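Local coordinates for A-type flavoprotein (PDB 2Q9U) that probably reduces oxygen, as an O2-scavenging flavodiiron enzyme of a parasite, carrying electrons from flavin mononucleotide to a mu-oxo-diiron centre, at residues Glu12-Val17 with Asp164-Ser169; Asp47-Thr52 with Ile138-Leu143. All blocks are in the same frame, centred on the assembly; numbering follows the deposited sequence.

Contact 1. Residues Glu12-Val17 with Asp164-Ser169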
loop_
_atom_site.group_PDB
_atom_site.type_symbol
_atom_site.label_atom_id
_atom_site.label_comp_id
_atom_site.label_asym_id
_atom_site.label_seq_id
_atom_site.Cartn_x
_atom_site.Cartn_y
_atom_site.Cartn_z
ATOM N N GLU A 12 28.539 22.437 10.661
ATOM C CA GLU A 12 29.879 22.493 10.070
ATOM C C GLU A 12 30.458 21.076 9.997
ATOM O O GLU A 12 30.761 20.465 11.018
ATOM C CB GLU A 12 30.789 23.453 10.865
ATOM C CG GLU A 12 31.993 23.984 10.059
ATOM C CD GLU A 12 32.877 24.941 10.864
ATOM O OE1 GLU A 12 32.561 25.186 12.042
ATOM O OE2 GLU A 12 33.880 25.453 10.304
ATOM N N MET A 13 30.600 20.546 8.789
ATOM C CA MET A 13 31.029 19.163 8.619
ATOM C C MET A 13 32.536 19.014 8.685
ATOM O O MET A 13 33.060 18.085 9.327
ATOM C CB MET A 13 30.464 18.609 7.345
ATOM C CG MET A 13 29.044 18.057 7.639
ATOM S SD MET A 13 28.326 17.455 6.178
ATOM C CE MET A 13 29.237 15.955 5.803
ATOM N N ILE A 14 33.203 19.967 8.053
ATOM C CA ILE A 14 34.651 20.103 8.126
ATOM C C ILE A 14 34.924 21.609 8.189
ATOM O O ILE A 14 34.023 22.400 7.893
ATOM C CB ILE A 14 35.359 19.421 6.918
ATOM C CG1 ILE A 14 34.768 19.878 5.593
ATOM C CG2 ILE A 14 35.266 17.885 7.023
ATOM C CD1 ILE A 14 35.242 19.118 4.388
ATOM N N PRO A 15 36.147 22.017 8.597
ATOM C CA PRO A 15 36.372 23.462 8.773
ATOM C C PRO A 15 35.928 24.296 7.574
ATOM O O PRO A 15 36.388 24.078 6.457
ATOM C CB PRO A 15 37.882 23.564 9.007
ATOM C CG PRO A 15 38.199 22.243 9.738
ATOM C CD PRO A 15 37.351 21.231 8.949
ATOM N N GLY A 16 34.968 25.172 7.843
ATOM C CA GLY A 16 34.452 26.141 6.883
ATOM C C GLY A 16 33.476 25.577 5.849
ATOM O O GLY A 16 33.128 26.287 4.917
ATOM N N VAL A 17 33.052 24.308 5.996
ATOM C CA VAL A 17 32.104 23.674 5.036
ATOM C C VAL A 17 30.890 23.181 5.815
ATOM O O VAL A 17 31.020 22.355 6.720
ATOM C CB VAL A 17 32.746 22.546 4.158
ATOM C CG1 VAL A 17 31.748 21.989 3.114
ATOM C CG2 VAL A 17 34.052 23.031 3.436
ATOM N N ASP A 164 41.383 21.485 0.490
ATOM C CA ASP A 164 40.764 20.705 1.551
ATOM C C ASP A 164 40.577 19.215 1.206
ATOM O O ASP A 164 40.187 18.423 2.073
ATOM C CB ASP A 164 39.436 21.349 1.951
ATOM C CG ASP A 164 39.622 22.704 2.646
ATOM O OD1 ASP A 164 40.780 23.088 2.892
ATOM O OD2 ASP A 164 38.616 23.376 2.937
ATOM N N LYS A 165 40.857 18.855 -0.052
ATOM C CA LYS A 165 40.821 17.472 -0.534
ATOM C C LYS A 165 39.376 16.950 -0.482
ATOM O O LYS A 165 39.122 15.789 -0.102
ATOM C CB LYS A 165 41.771 16.556 0.265
ATOM C CG LYS A 165 43.245 17.103 0.416
ATOM C CD LYS A 165 43.964 17.274 -0.954
ATOM C CE LYS A 165 45.417 17.750 -0.788
ATOM N NZ LYS A 165 45.464 19.174 -0.268
ATOM N N ILE A 166 38.449 17.819 -0.880
ATOM C CA ILE A 166 37.016 17.485 -0.868
ATOM C C ILE A 166 36.513 17.205 -2.267
ATOM O O ILE A 166 36.696 18.015 -3.184
ATOM C CB ILE A 166 36.150 18.642 -0.348
ATOM C CG1 ILE A 166 36.606 19.146 1.022
ATOM C CG2 ILE A 166 34.667 18.209 -0.254
ATOM C CD1 ILE A 166 36.176 20.601 1.261
ATOM N N LEU A 167 35.819 16.086 -2.427
ATOM C CA LEU A 167 35.099 15.834 -3.654
ATOM C C LEU A 167 33.605 16.038 -3.370
ATOM O O LEU A 167 33.004 15.295 -2.565
ATOM C CB LEU A 167 35.364 14.403 -4.139
ATOM C CG LEU A 167 34.683 14.046 -5.465
ATOM C CD1 LEU A 167 35.261 14.851 -6.632
ATOM C CD2 LEU A 167 34.726 12.536 -5.781
ATOM N N PHE A 168 33.003 17.025 -4.008
ATOM C CA PHE A 168 31.533 17.181 -3.940
ATOM C C PHE A 168 30.986 16.336 -5.082
ATOM O O PHE A 168 31.068 16.725 -6.263
ATOM C CB PHE A 168 31.139 18.652 -4.117
ATOM C CG PHE A 168 31.622 19.547 -3.005
ATOM C CD1 PHE A 168 30.891 19.669 -1.819
ATOM C CD2 PHE A 168 32.786 20.294 -3.154
ATOM C CE1 PHE A 168 31.330 20.504 -0.777
ATOM C CE2 PHE A 168 33.224 21.134 -2.137
ATOM C CZ PHE A 168 32.505 21.244 -0.946
ATOM N N SER A 169 30.490 15.149 -4.751
ATOM C CA SER A 169 30.235 14.161 -5.802
ATOM C C SER A 169 28.798 14.158 -6.322
ATOM O O SER A 169 28.468 13.379 -7.197
ATOM C CB SER A 169 30.603 12.755 -5.299
ATOM O OG SER A 169 29.885 12.475 -4.106
HETATM O O HOH W 1 37.343 22.067 4.914
#

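Contact 2. Residues Asp47-Thr52 with Ile138-Leu143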
loop_
_atom_site.group_PDB
_atom_site.type_symbol
_atom_site.label_atom_id
_atom_site.label_comp_id
_atom_site.label_asym_id
_atom_site.label_seq_id
_atom_site.Cartn_x
_atom_site.Cartn_y
_atom_site.Cartn_z
ATOM N N ASP A 47 32.448 28.685 3.572
ATOM C CA ASP A 47 32.731 29.989 4.164
ATOM C C ASP A 47 34.099 30.431 3.653
ATOM O O ASP A 47 35.123 30.059 4.228
ATOM C CB ASP A 47 32.749 29.855 5.698
ATOM C CG ASP A 47 33.099 31.155 6.407
ATOM O OD1 ASP A 47 33.210 32.208 5.735
ATOM O OD2 ASP A 47 33.267 31.113 7.648
ATOM N N ASP A 48 34.127 31.220 2.583
ATOM C CA ASP A 48 35.397 31.721 2.069
ATOM C C ASP A 48 35.225 33.193 1.648
ATOM O O ASP A 48 34.160 33.791 1.865
ATOM C CB ASP A 48 35.914 30.847 0.911
ATOM C CG ASP A 48 37.442 30.753 0.875
ATOM O OD1 ASP A 48 38.140 31.723 1.291
ATOM O OD2 ASP A 48 37.951 29.702 0.433
ATOM N N GLU A 49 36.271 33.769 1.058
ATOM C CA GLU A 49 36.231 35.175 0.645
ATOM C C GLU A 49 35.107 35.418 -0.365
ATOM O O GLU A 49 34.462 36.477 -0.359
ATOM C CB GLU A 49 37.599 35.599 0.079
ATOM C CG GLU A 49 38.693 35.616 1.166
ATOM C CD GLU A 49 40.104 35.745 0.590
ATOM O OE1 GLU A 49 40.251 36.273 -0.541
ATOM O OE2 GLU A 49 41.065 35.309 1.268
ATOM N N CYS A 50 34.861 34.419 -1.215
ATOM C CA CYS A 50 33.701 34.406 -2.110
ATOM C C CYS A 50 32.756 33.319 -1.598
ATOM O O CYS A 50 32.966 32.141 -1.914
ATOM C CB CYS A 50 34.149 34.021 -3.515
ATOM S SG CYS A 50 35.328 35.157 -4.282
ATOM N N PRO A 51 31.763 33.692 -0.768
ATOM C CA PRO A 51 30.924 32.674 -0.131
ATOM C C PRO A 51 30.197 31.847 -1.196
ATOM O O PRO A 51 29.616 32.419 -2.137
ATOM C CB PRO A 51 29.942 33.507 0.713
ATOM C CG PRO A 51 30.701 34.805 1.004
ATOM C CD PRO A 51 31.370 35.054 -0.353
ATOM N N THR A 52 30.257 30.514 -1.059
ATOM C CA THR A 52 29.878 29.630 -2.155
ATOM C C THR A 52 28.912 28.550 -1.682
ATOM O O THR A 52 29.118 27.966 -0.620
ATOM C CB THR A 52 31.125 29.006 -2.786
ATOM O OG1 THR A 52 31.892 30.045 -3.424
ATOM C CG2 THR A 52 30.779 27.936 -3.822
ATOM N N ILE A 138 38.019 30.974 -4.908
ATOM C CA ILE A 138 36.956 31.444 -4.009
ATOM C C ILE A 138 37.514 32.063 -2.740
ATOM O O ILE A 138 36.762 32.428 -1.848
ATOM C CB ILE A 138 35.853 30.365 -3.703
ATOM C CG1 ILE A 138 36.448 29.199 -2.906
ATOM C CG2 ILE A 138 35.146 29.919 -5.000
ATOM C CD1 ILE A 138 35.406 28.199 -2.286
ATOM N N GLY A 139 38.843 32.202 -2.696
ATOM C CA GLY A 139 39.555 32.847 -1.581
ATOM C C GLY A 139 40.772 32.042 -1.201
ATOM O O GLY A 139 41.701 31.899 -1.994
ATOM N N LYS A 140 40.764 31.505 0.019
ATOM C CA LYS A 140 41.758 30.524 0.451
ATOM C C LYS A 140 41.660 29.256 -0.392
ATOM O O LYS A 140 42.669 28.584 -0.637
ATOM C CB LYS A 140 41.584 30.196 1.946
ATOM C CG LYS A 140 41.705 31.421 2.816
ATOM C CD LYS A 140 42.508 31.151 4.086
ATOM C CE LYS A 140 43.464 32.321 4.366
ATOM N NZ LYS A 140 44.490 32.467 3.272
ATOM N N ARG A 141 40.451 28.942 -0.851
ATOM C CA ARG A 141 40.212 27.711 -1.602
ATOM C C ARG A 141 40.105 27.978 -3.103
ATOM O O ARG A 141 39.825 29.096 -3.539
ATOM C CB ARG A 141 38.948 26.981 -1.089
ATOM C CG ARG A 141 39.017 26.560 0.384
ATOM C CD ARG A 141 37.680 25.965 0.854
ATOM N NE ARG A 141 37.583 25.753 2.305
ATOM C CZ ARG A 141 37.304 26.717 3.186
ATOM N NH1 ARG A 141 37.180 27.981 2.789
ATOM N NH2 ARG A 141 37.189 26.427 4.485
ATOM N N THR A 142 40.366 26.949 -3.889
ATOM C CA THR A 142 39.992 26.934 -5.295
ATOM C C THR A 142 39.091 25.721 -5.556
ATOM O O THR A 142 39.069 24.765 -4.762
ATOM C CB THR A 142 41.204 26.866 -6.220
ATOM O OG1 THR A 142 41.905 25.624 -6.034
ATOM C CG2 THR A 142 42.161 28.047 -5.958
ATOM N N LEU A 143 38.343 25.784 -6.647
ATOM C CA LEU A 143 37.461 24.688 -7.060
ATOM C C LEU A 143 37.737 24.278 -8.493
ATOM O O LEU A 143 37.913 25.143 -9.379
ATOM C CB LEU A 143 35.996 25.111 -6.935
ATOM C CG LEU A 143 35.475 25.496 -5.547
ATOM C CD1 LEU A 143 34.031 25.925 -5.664
ATOM C CD2 LEU A 143 35.633 24.329 -4.572
HETATM O O HOH W 2 36.872 28.759 5.935
#

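Contact 1. Residues Glu12-Val17 with Asp164-Ser169
Ile14 and Ile166 extend toward each other tip to tip, and the end methyl Ile14 CD1 lies 3.6 Å from Ile166 CD1. Ile14 can span the gap because its CG1 sits between the backbone N and the carbonyl carbon (chi1 51°), with the chain extended beyond it to CD1. Val17 meets the same Ile166 methyl tip to tip through CG2, Val17 CG2 standing 3.9 Å from Ile166 CD1. Ile166 CD1 is therefore shared by two side chains. Val17 CG1, anti to the backbone N (chi1 -176°), goes to the edge of the Phe168 ring and stays near the ring plane, Val17 CG1 to Phe168 CE1 being 4.2 Å. One face of that ring is taken by Ile166 CG2, 3.7 Å above the plane and displaced toward the rim. These residues bring together the two sheets of the metallo-beta-lactamase-like domain: Ile14 and Val17 are the end residues of a type II beta turn linking strands 12-14 and 17-24 of one sheet, while Ile166 and Phe168 belong to strand 166-170 of the other. Met13 and Ile14 both face Val17, a classic beta bulge at the corner of the chain. A side-chain bond braces the turn: Gly16 N donates to the anti lone pair of Glu12 OE2 at 2.7 Å with a nearly straight angle of 170°. At the polar margin a water donates to both Pro15 O and Asp164 OD2, bridging two acceptors that are themselves 4.2 Å apart; Arg141 forms a salt bridge with the same Asp164 oxygen and a hydrogen bond with the same Pro15 carbonyl.

Contact 2. Residues Asp47-Thr52 with Ile138-Leu143
Two loops meet where the sheets of the metallo-beta-lactamase-like domain come together: the link between strands 39-46 and 52-54, and the turn joining strands 136-137 and 142-147. Asp48 places its carboxylate against the turn at 138-141. Asp48 OD1 accepts from Lys140 N at 2.9 Å on the syn side and from Glu49 N on the anti side, both donors lying on the same face of the carboxylate plane. Asp48 OD2 accepts from Arg141 N, also syn, and forms a salt bridge with Arg141 NH1 at 3.0 Å, whose hydrogen bond is weak. The carboxylate and guanidinium planes stand 87° apart. Arg141 runs extended from CG to NE (chi2 175°), which carries NH1 also to a long hydrogen bond with Asp47 O, 3.3 Å, above the carbonyl plane. A water donates to Asp47 O and accepts from Arg141 NH2, while Arg141 NE pairs with Asp164. Further along the loop, Cys50 N donates to Ile138 O at 2.8 Å (161°), and Thr52 crosses Ile138 at about a right angle, Thr52 OG1 lying 3.6 Å from Ile138 CG2. Three backbone N-H groups and the Arg141 guanidinium hold the Asp48 carboxylate, which probably fixes its rotation and favours the anion.

Overall arrangement
Contacts 1 and 2 are neighbours on one seam between the two sheets of the domain, with centres about 12 Å apart, and contact 2 is nested within the chain loop that contact 1 closes. Arg141 joins them: Arg141 NE forms a salt bridge with Asp164 OD2 of contact 1 at 2.7 Å. A second tie is the probable backbone hydrogen bond from Asp47 N to Gly16 O, 2.8 Å. Contact 1 is mainly apolar, whereas contact 2 is held largely by hydrogen bonds and a salt bridge. The Phe168 side chain is about 13 Å from the mu-oxo-diiron centre; neither contact belongs to the metal or flavin pockets.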